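Local atomic coordinates of hypothetical protein (Pseudomonas aeruginosa, PDB entry 2H9F), a protein that probably isomerises methylaconitate, as a member of the PrpF family of methylaconitate isomerases. Residues L15-R26 and C105-F115; G206-M214 and V222-G230. All coordinates share one frame; numbering follows the deposited sequence.

From the N terminus, strand 7-17 turns at Gly17 to Ser20 into strand 20-26, and the first loop closes when segment 105-115, whose start is 79 residues beyond Arg26, packs against this hairpin: interaction 1. The chain has completed that contact well before interaction 2 opens, so the two run in series, neither nested nor crossed. Interaction 2 closes a much shorter loop, the hairpin of strands 208-216 and 220-225, together with the turn that follows it. The centres of interaction 1 and interaction 2 lie about 39 Å apart, on opposite sides of the chain's centre. Between interaction 1 and interaction 2 the nearest atoms are about 19 Å apart. One contact joins a helix to strands; the other joins strand to strand.

Interaction 1 (L15-R26 and C105-F115); sequences LRGGTSKGVFFR and CGNLSTGAGAF. With SO4 (sulfate ion), chain H.
Phe115, Phe24 and Leu108 bury the most surface in this contact, a worked example of a helix laid on a beta hairpin through aromatic and leucine side chains. Phe24 CB stands over the centre of the Phe115 ring, 3.7 Å from its centroid, a CH-pi contact. The two rings meet obliquely, with planes at 57°. Phe115 CG lies anti to its own N (chi1 -175°), which carries the ring against the end of strand 20-26, where its edge meets Arg26 N. The Phe24 ring reaches back along the helix: CE2 lies 3.6 Å from Ala112 N, and Leu108 O sits at the ring edge. Leu15 CD1 is over one face of the same ring. One turn earlier, Leu108 CD2 packs 3.7 Å from Ser20 CB and reaches the Gly17 carbonyl. Backbones close in where side chains are absent, the CA atoms of Gly17 and Gly111 being 4.4 Å apart.

At the type II' turn from Gly17 to Ser20, Thr19 N donates to Asn107 OD1 (3.0 Å, 151°), coming from above the amide carbonyl plane. Cys105, the N-cap, accepts from Leu108 N through SG at 3.4 Å. Arg26, salt-bridged to Asp29, makes weak bonds to a sulfate probably taken from the crystallisation liquor.

Strand 71-77 flanks the contact, Val73 touching both Phe24 and Leu108, while Arg379 of strand 369-386 packs on Asn107 and Thr110. Arg16 NE pairs with Asp60 of the second subunit, and Lys21 NZ bonds the carbonyls of His58 and Gly61 there.

Interaction 2 (G206-M214 and V222-G230); sequences GVGTFKATM and VFVNAEEIG
Thr213 and Phe223 form an antiparallel hydrogen-bonded pair: Phe223 N donates to Thr213 O at 2.8 Å (168°), and Thr213 N returns a bond to Phe223 O. Ala212 CA adds a CA-H...O contact to the same Phe223 carbonyl. Farther along, a side chain takes over the role of a strand partner. Glu228, extended beyond CG, accepts from Lys211 N through OE1 at 3.0 Å, met on the syn side but 33° out of the carboxylate plane. A water accepts from Asn225 N and donates to Glu228 OE1; its approach to Lys211 O, at 2.5 Å, is unusually short, and that leg is doubtful.

Apolar contacts flank these bonds. Ile229 CG2 sits over the centre of the Phe210 ring, 3.9 Å from its centroid, while the Glu228 carboxylate carbon lies at the ring edge. Ala212 CB touches Val224 CG1 at 3.9 Å. In the non-hydrogen-bonded pair, selenomethionine Met214 sets CG 4.0 Å from Val222 CG1.

The Lys211 ammonium pairs with Asp201 instead, its NZ 6.9 Å from Glu228 OE2. Glu228 thus serves as a backbone acceptor, so a carboxylate, rather than a third strand pair, ties the turn from Glu227 to Gly230 to the strand.

Interaction 1 (L15-R26 and C105-F115)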
loop_
_atom_site.group_PDB
_atom_site.type_symbol
_atom_site.label_atom_id
_atom_site.label_comp_id
_atom_site.label_asym_id
_atom_site.label_seq_id
_atom_site.Cartn_x
_atom_site.Cartn_y
_atom_site.Cartn_z
ATOM N N LEU A 15 5.955 -7.284 -10.485
ATOM C CA LEU A 15 6.298 -8.576 -9.867
ATOM C C LEU A 15 6.473 -8.405 -8.376
ATOM O O LEU A 15 6.977 -7.368 -7.890
ATOM C CB LEU A 15 7.674 -9.092 -10.318
ATOM C CG LEU A 15 7.928 -9.607 -11.721
ATOM C CD1 LEU A 15 8.615 -8.565 -12.508
ATOM C CD2 LEU A 15 8.788 -10.902 -11.657
ATOM N N ARG A 16 6.164 -9.484 -7.674
ATOM C CA ARG A 16 6.658 -9.713 -6.334
ATOM C C ARG A 16 7.963 -10.454 -6.418
ATOM O O ARG A 16 8.044 -11.506 -7.048
ATOM C CB ARG A 16 5.732 -10.587 -5.519
ATOM C CG ARG A 16 6.298 -10.820 -4.127
ATOM C CD ARG A 16 5.487 -11.759 -3.263
ATOM N NE ARG A 16 5.289 -13.110 -3.815
ATOM C CZ ARG A 16 6.218 -14.063 -3.835
ATOM N NH1 ARG A 16 7.446 -13.823 -3.411
ATOM N NH2 ARG A 16 5.911 -15.243 -4.329
ATOM N N GLY A 17 8.974 -9.897 -5.776
ATOM C CA GLY A 17 10.302 -10.526 -5.671
ATOM C C GLY A 17 10.614 -10.614 -4.202
ATOM O O GLY A 17 10.798 -9.596 -3.519
ATOM N N GLY A 18 10.645 -11.829 -3.701
ATOM C CA GLY A 18 10.786 -12.030 -2.277
ATOM C C GLY A 18 9.667 -11.316 -1.541
ATOM O O GLY A 18 8.510 -11.564 -1.812
ATOM N N THR A 19 10.023 -10.432 -0.600
ATOM C CA THR A 19 9.023 -9.765 0.252
ATOM C C THR A 19 8.832 -8.283 -0.156
ATOM O O THR A 19 8.368 -7.479 0.661
ATOM C CB THR A 19 9.413 -9.859 1.751
ATOM O OG1 THR A 19 10.732 -9.328 1.898
ATOM C CG2 THR A 19 9.395 -11.287 2.252
ATOM N N SER A 20 9.160 -7.964 -1.416
ATOM C CA SER A 20 8.934 -6.680 -2.016
ATOM C C SER A 20 8.153 -6.805 -3.321
ATOM O O SER A 20 8.104 -7.877 -3.922
ATOM C CB SER A 20 10.282 -6.016 -2.368
ATOM O OG SER A 20 11.008 -5.735 -1.199
ATOM N N LYS A 21 7.547 -5.683 -3.746
ATOM C CA LYS A 21 6.920 -5.565 -5.075
ATOM C C LYS A 21 7.680 -4.479 -5.827
ATOM O O LYS A 21 8.062 -3.481 -5.251
ATOM C CB LYS A 21 5.450 -5.190 -4.984
ATOM C CG LYS A 21 4.604 -6.288 -4.389
ATOM C CD LYS A 21 3.088 -6.032 -4.533
ATOM C CE LYS A 21 2.505 -4.959 -3.565
ATOM N NZ LYS A 21 1.060 -4.799 -3.756
ATOM N N GLY A 22 7.862 -4.666 -7.126
ATOM C CA GLY A 22 8.508 -3.663 -7.949
ATOM C C GLY A 22 7.926 -3.659 -9.363
ATOM O O GLY A 22 7.309 -4.631 -9.805
ATOM N N VAL A 23 8.127 -2.541 -10.053
ATOM C CA VAL A 23 7.713 -2.402 -11.417
ATOM C C VAL A 23 8.979 -2.614 -12.212
ATOM O O VAL A 23 9.950 -1.912 -11.971
ATOM C CB VAL A 23 7.146 -1.000 -11.763
ATOM C CG1 VAL A 23 6.650 -1.001 -13.210
ATOM C CG2 VAL A 23 6.028 -0.572 -10.803
ATOM N N PHE A 24 8.953 -3.610 -13.112
ATOM C CA PHE A 24 10.107 -4.020 -13.884
ATOM C C PHE A 24 10.006 -3.596 -15.359
ATOM O O PHE A 24 8.973 -3.747 -16.013
ATOM C CB PHE A 24 10.320 -5.538 -13.797
ATOM C CG PHE A 24 10.876 -6.019 -12.495
ATOM C CD1 PHE A 24 10.125 -5.959 -11.323
ATOM C CD2 PHE A 24 12.107 -6.623 -12.451
ATOM C CE1 PHE A 24 10.620 -6.415 -10.136
ATOM C CE2 PHE A 24 12.603 -7.100 -11.268
ATOM C CZ PHE A 24 11.867 -6.991 -10.109
ATOM N N PHE A 25 11.121 -3.063 -15.857
ATOM C CA PHE A 25 11.225 -2.652 -17.236
ATOM C C PHE A 25 12.407 -3.300 -17.927
ATOM O O PHE A 25 13.471 -3.380 -17.345
ATOM C CB PHE A 25 11.474 -1.139 -17.293
ATOM C CG PHE A 25 10.407 -0.333 -16.658
ATOM C CD1 PHE A 25 10.445 -0.061 -15.307
ATOM C CD2 PHE A 25 9.346 0.149 -17.415
ATOM C CE1 PHE A 25 9.425 0.685 -14.692
ATOM C CE2 PHE A 25 8.359 0.950 -16.828
ATOM C CZ PHE A 25 8.412 1.228 -15.466
ATOM N N ARG A 26 12.241 -3.677 -19.191
ATOM C CA ARG A 26 13.416 -3.847 -20.070
ATOM C C ARG A 26 13.949 -2.508 -20.513
ATOM O O ARG A 26 13.171 -1.628 -20.895
ATOM C CB ARG A 26 13.067 -4.614 -21.315
ATOM C CG ARG A 26 12.217 -5.839 -21.070
ATOM C CD ARG A 26 12.117 -6.709 -22.285
ATOM N NE ARG A 26 11.570 -6.004 -23.429
ATOM C CZ ARG A 26 11.415 -6.530 -24.636
ATOM N NH1 ARG A 26 11.769 -7.787 -24.879
ATOM N NH2 ARG A 26 10.945 -5.767 -25.623
ATOM N N CYS A 105 18.524 -4.407 -3.528
ATOM C CA CYS A 105 17.439 -5.141 -2.945
ATOM C C CYS A 105 17.623 -6.625 -3.276
ATOM O O CYS A 105 17.417 -7.067 -4.410
ATOM C CB CYS A 105 16.109 -4.620 -3.509
ATOM S SG CYS A 105 14.797 -5.299 -2.607
ATOM N N GLY A 106 18.028 -7.382 -2.276
ATOM C CA GLY A 106 18.196 -8.808 -2.427
ATOM C C GLY A 106 16.874 -9.499 -2.684
ATOM O O GLY A 106 16.835 -10.563 -3.326
ATOM N N ASN A 107 15.777 -8.907 -2.184
ATOM C CA ASN A 107 14.431 -9.496 -2.419
ATOM C C ASN A 107 14.047 -9.350 -3.881
ATOM O O ASN A 107 13.657 -10.372 -4.498
ATOM C CB ASN A 107 13.371 -8.963 -1.443
ATOM C CG ASN A 107 13.463 -9.657 -0.103
ATOM O OD1 ASN A 107 12.907 -10.749 0.090
ATOM N ND2 ASN A 107 14.237 -9.089 0.800
ATOM N N LEU A 108 14.251 -8.135 -4.448
ATOM C CA LEU A 108 13.947 -7.930 -5.864
ATOM C C LEU A 108 14.916 -8.639 -6.814
ATOM O O LEU A 108 14.545 -8.894 -7.953
ATOM C CB LEU A 108 13.736 -6.450 -6.239
ATOM C CG LEU A 108 12.395 -5.819 -5.818
ATOM C CD1 LEU A 108 12.193 -4.526 -6.566
ATOM C CD2 LEU A 108 11.119 -6.715 -5.940
ATOM N N SER A 109 16.110 -9.019 -6.353
ATOM C CA SER A 109 16.994 -9.943 -7.130
ATOM C C SER A 109 16.282 -11.188 -7.611
ATOM O O SER A 109 16.483 -11.638 -8.733
ATOM C CB SER A 109 18.180 -10.387 -6.269
ATOM O OG SER A 109 18.880 -9.241 -5.833
ATOM N N THR A 110 15.456 -11.754 -6.739
ATOM C CA THR A 110 14.690 -12.919 -7.102
ATOM C C THR A 110 13.858 -12.570 -8.340
ATOM O O THR A 110 13.862 -13.324 -9.288
ATOM C CB THR A 110 13.790 -13.379 -5.953
ATOM O OG1 THR A 110 14.440 -13.144 -4.687
ATOM C CG2 THR A 110 13.472 -14.839 -6.097
ATOM N N GLY A 111 13.207 -11.391 -8.333
ATOM C CA GLY A 111 12.412 -10.938 -9.454
ATOM C C GLY A 111 13.258 -10.654 -10.685
ATOM O O GLY A 111 12.838 -10.936 -11.804
ATOM N N ALA A 112 14.460 -10.125 -10.483
ATOM C CA ALA A 112 15.394 -9.908 -11.599
ATOM C C ALA A 112 15.673 -11.215 -12.352
ATOM O O ALA A 112 15.710 -11.213 -13.555
ATOM C CB ALA A 112 16.692 -9.263 -11.143
ATOM N N GLY A 113 15.877 -12.321 -11.642
ATOM C CA GLY A 113 16.188 -13.578 -12.303
ATOM C C GLY A 113 15.008 -14.081 -13.099
ATOM O O GLY A 113 15.150 -14.505 -14.224
ATOM N N ALA A 114 13.824 -13.979 -12.523
ATOM C CA ALA A 114 12.596 -14.409 -13.207
ATOM C C ALA A 114 12.291 -13.500 -14.425
ATOM O O ALA A 114 12.034 -13.976 -15.538
ATOM C CB ALA A 114 11.458 -14.416 -12.243
ATOM N N PHE A 115 12.370 -12.196 -14.208
ATOM C CA PHE A 115 12.061 -11.236 -15.246
ATOM C C PHE A 115 13.013 -11.343 -16.403
ATOM O O PHE A 115 12.616 -11.112 -17.531
ATOM C CB PHE A 115 12.135 -9.813 -14.690
ATOM C CG PHE A 115 11.714 -8.748 -15.672
ATOM C CD1 PHE A 115 10.420 -8.731 -16.176
ATOM C CD2 PHE A 115 12.596 -7.769 -16.079
ATOM C CE1 PHE A 115 10.034 -7.747 -17.066
ATOM C CE2 PHE A 115 12.212 -6.825 -16.960
ATOM C CZ PHE A 115 10.918 -6.813 -17.441
HETATM S S SO4 H . 10.411 -8.159 -28.591
HETATM O O1 SO4 H . 9.766 -8.827 -27.457
HETATM O O2 SO4 H . 11.844 -7.982 -28.331
HETATM O O3 SO4 H . 10.230 -8.993 -29.780
HETATM O O4 SO4 H . 9.792 -6.851 -28.818
#

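Interaction 2 (G206-M214 and V222-G230)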
loop_
_atom_site.group_PDB
_atom_site.type_symbol
_atom_site.label_atom_id
_atom_site.label_comp_id
_atom_site.label_asym_id
_atom_site.label_seq_id
_atom_site.Cartn_x
_atom_site.Cartn_y
_atom_site.Cartn_z
ATOM N N GLY A 206 29.691 -10.331 36.096
ATOM C CA GLY A 206 28.554 -10.717 36.924
ATOM C C GLY A 206 27.624 -11.772 36.347
ATOM O O GLY A 206 26.710 -12.217 37.039
ATOM N N VAL A 207 27.827 -12.178 35.091
ATOM C CA VAL A 207 26.962 -13.184 34.458
ATOM C C VAL A 207 27.692 -14.511 34.279
ATOM O O VAL A 207 27.155 -15.572 34.613
ATOM C CB VAL A 207 26.413 -12.706 33.095
ATOM C CG1 VAL A 207 25.408 -13.730 32.543
ATOM C CG2 VAL A 207 25.770 -11.323 33.230
ATOM N N GLY A 208 28.906 -14.454 33.746
ATOM C CA GLY A 208 29.696 -15.669 33.495
ATOM C C GLY A 208 30.752 -15.522 32.414
ATOM O O GLY A 208 30.954 -14.438 31.861
ATOM N N THR A 209 31.441 -16.618 32.134
ATOM C CA THR A 209 32.380 -16.669 31.024
ATOM C C THR A 209 31.895 -17.774 30.097
ATOM O O THR A 209 31.672 -18.902 30.518
ATOM C CB THR A 209 33.822 -16.872 31.497
ATOM O OG1 THR A 209 34.219 -15.711 32.225
ATOM C CG2 THR A 209 34.767 -17.053 30.322
ATOM N N PHE A 210 31.677 -17.427 28.839
ATOM C CA PHE A 210 30.957 -18.300 27.933
ATOM C C PHE A 210 31.728 -18.487 26.644
ATOM O O PHE A 210 32.354 -17.568 26.182
ATOM C CB PHE A 210 29.614 -17.672 27.600
ATOM C CG PHE A 210 28.720 -17.471 28.792
ATOM C CD1 PHE A 210 28.377 -18.536 29.607
ATOM C CD2 PHE A 210 28.218 -16.215 29.100
ATOM C CE1 PHE A 210 27.548 -18.347 30.713
ATOM C CE2 PHE A 210 27.388 -16.024 30.209
ATOM C CZ PHE A 210 27.045 -17.090 31.004
ATOM N N LYS A 211 31.635 -19.665 26.035
ATOM C CA LYS A 211 32.141 -19.836 24.689
ATOM C C LYS A 211 31.336 -18.943 23.752
ATOM O O LYS A 211 30.131 -18.776 23.899
ATOM C CB LYS A 211 32.045 -21.285 24.240
ATOM C CG LYS A 211 32.899 -22.288 25.030
ATOM C CD LYS A 211 34.374 -21.971 24.947
ATOM C CE LYS A 211 35.214 -22.939 25.774
ATOM N NZ LYS A 211 36.657 -22.516 25.851
ATOM N N ALA A 212 32.003 -18.318 22.802
ATOM C CA ALA A 212 31.283 -17.481 21.866
ATOM C C ALA A 212 31.996 -17.404 20.520
ATOM O O ALA A 212 33.202 -17.339 20.480
ATOM C CB ALA A 212 31.076 -16.079 22.467
ATOM N N THR A 213 31.237 -17.420 19.429
ATOM C CA THR A 213 31.761 -17.057 18.123
ATOM C C THR A 213 31.237 -15.665 17.787
ATOM O O THR A 213 30.033 -15.440 17.748
ATOM C CB THR A 213 31.294 -18.054 17.062
ATOM O OG1 THR A 213 31.987 -19.296 17.264
ATOM C CG2 THR A 213 31.554 -17.519 15.626
HETATM N N MSE A 214 32.159 -14.743 17.563
HETATM C CA MSE A 214 31.877 -13.373 17.205
HETATM C C MSE A 214 32.319 -13.224 15.746
HETATM O O MSE A 214 33.499 -13.328 15.439
HETATM C CB MSE A 214 32.635 -12.433 18.138
HETATM C CG MSE A 214 32.020 -12.362 19.530
HETATM SE SE MSE A 214 33.139 -11.581 20.843
HETATM C CE MSE A 214 34.262 -13.178 21.253
ATOM N N VAL A 222 27.182 -11.980 17.786
ATOM C CA VAL A 222 27.730 -12.759 18.875
ATOM C C VAL A 222 26.894 -14.014 19.058
ATOM O O VAL A 222 25.701 -13.943 19.384
ATOM C CB VAL A 222 27.722 -11.971 20.204
ATOM C CG1 VAL A 222 28.474 -12.753 21.240
ATOM C CG2 VAL A 222 28.358 -10.573 20.022
ATOM N N PHE A 223 27.510 -15.178 18.820
ATOM C CA PHE A 223 26.837 -16.476 19.008
ATOM C C PHE A 223 27.298 -17.192 20.268
ATOM O O PHE A 223 28.478 -17.343 20.473
ATOM C CB PHE A 223 27.108 -17.472 17.837
ATOM C CG PHE A 223 26.413 -17.138 16.530
ATOM C CD1 PHE A 223 25.085 -17.433 16.343
ATOM C CD2 PHE A 223 27.111 -16.536 15.488
ATOM C CE1 PHE A 223 24.465 -17.162 15.122
ATOM C CE2 PHE A 223 26.489 -16.252 14.277
ATOM C CZ PHE A 223 25.162 -16.565 14.107
ATOM N N VAL A 224 26.361 -17.791 21.011
ATOM C CA VAL A 224 26.703 -18.584 22.182
ATOM C C VAL A 224 25.911 -19.869 22.183
ATOM O O VAL A 224 24.965 -19.959 21.469
ATOM C CB VAL A 224 26.448 -17.793 23.487
ATOM C CG1 VAL A 224 27.383 -16.537 23.536
ATOM C CG2 VAL A 224 24.992 -17.376 23.620
ATOM N N ASN A 225 26.342 -20.850 22.969
ATOM C CA ASN A 225 25.658 -22.109 23.102
ATOM C C ASN A 225 24.533 -21.958 24.085
ATOM O O ASN A 225 24.761 -21.598 25.256
ATOM C CB ASN A 225 26.635 -23.179 23.612
ATOM C CG ASN A 225 27.586 -23.684 22.523
ATOM O OD1 ASN A 225 27.198 -23.800 21.350
ATOM N ND2 ASN A 225 28.830 -23.985 22.908
ATOM N N ALA A 226 23.333 -22.265 23.617
ATOM C CA ALA A 226 22.135 -22.345 24.449
ATOM C C ALA A 226 22.400 -22.972 25.808
ATOM O O ALA A 226 22.084 -22.384 26.854
ATOM C CB ALA A 226 21.058 -23.099 23.732
ATOM N N GLU A 227 22.987 -24.160 25.808
ATOM C CA GLU A 227 23.127 -24.915 27.053
ATOM C C GLU A 227 23.945 -24.130 28.080
ATOM O O GLU A 227 23.581 -24.037 29.249
ATOM C CB GLU A 227 23.787 -26.269 26.813
ATOM C CG GLU A 227 23.703 -27.212 28.039
ATOM C CD GLU A 227 24.451 -28.561 27.849
ATOM O OE1 GLU A 227 24.390 -29.163 26.734
ATOM O OE2 GLU A 227 25.091 -29.026 28.835
ATOM N N GLU A 228 25.046 -23.546 27.625
ATOM C CA GLU A 228 25.940 -22.890 28.540
ATOM C C GLU A 228 25.277 -21.686 29.217
ATOM O O GLU A 228 25.544 -21.404 30.374
ATOM C CB GLU A 228 27.237 -22.484 27.842
ATOM C CG GLU A 228 28.362 -22.212 28.832
ATOM C CD GLU A 228 29.689 -21.844 28.194
ATOM O OE1 GLU A 228 29.804 -21.879 26.937
ATOM O OE2 GLU A 228 30.618 -21.532 28.980
ATOM N N ILE A 229 24.431 -20.970 28.502
ATOM C CA ILE A 229 23.834 -19.769 29.065
ATOM C C ILE A 229 22.483 -20.060 29.693
ATOM O O ILE A 229 21.772 -19.138 30.067
ATOM C CB ILE A 229 23.675 -18.651 28.025
ATOM C CG1 ILE A 229 22.700 -19.067 26.919
ATOM C CG2 ILE A 229 25.050 -18.245 27.469
ATOM C CD1 ILE A 229 22.241 -17.902 26.097
ATOM N N GLY A 230 22.116 -21.335 29.754
ATOM C CA GLY A 230 21.000 -21.775 30.564
ATOM C C GLY A 230 19.729 -22.003 29.809
ATOM O O GLY A 230 18.672 -22.049 30.410
HETATM O O HOH W 1 28.524 -20.362 24.946
#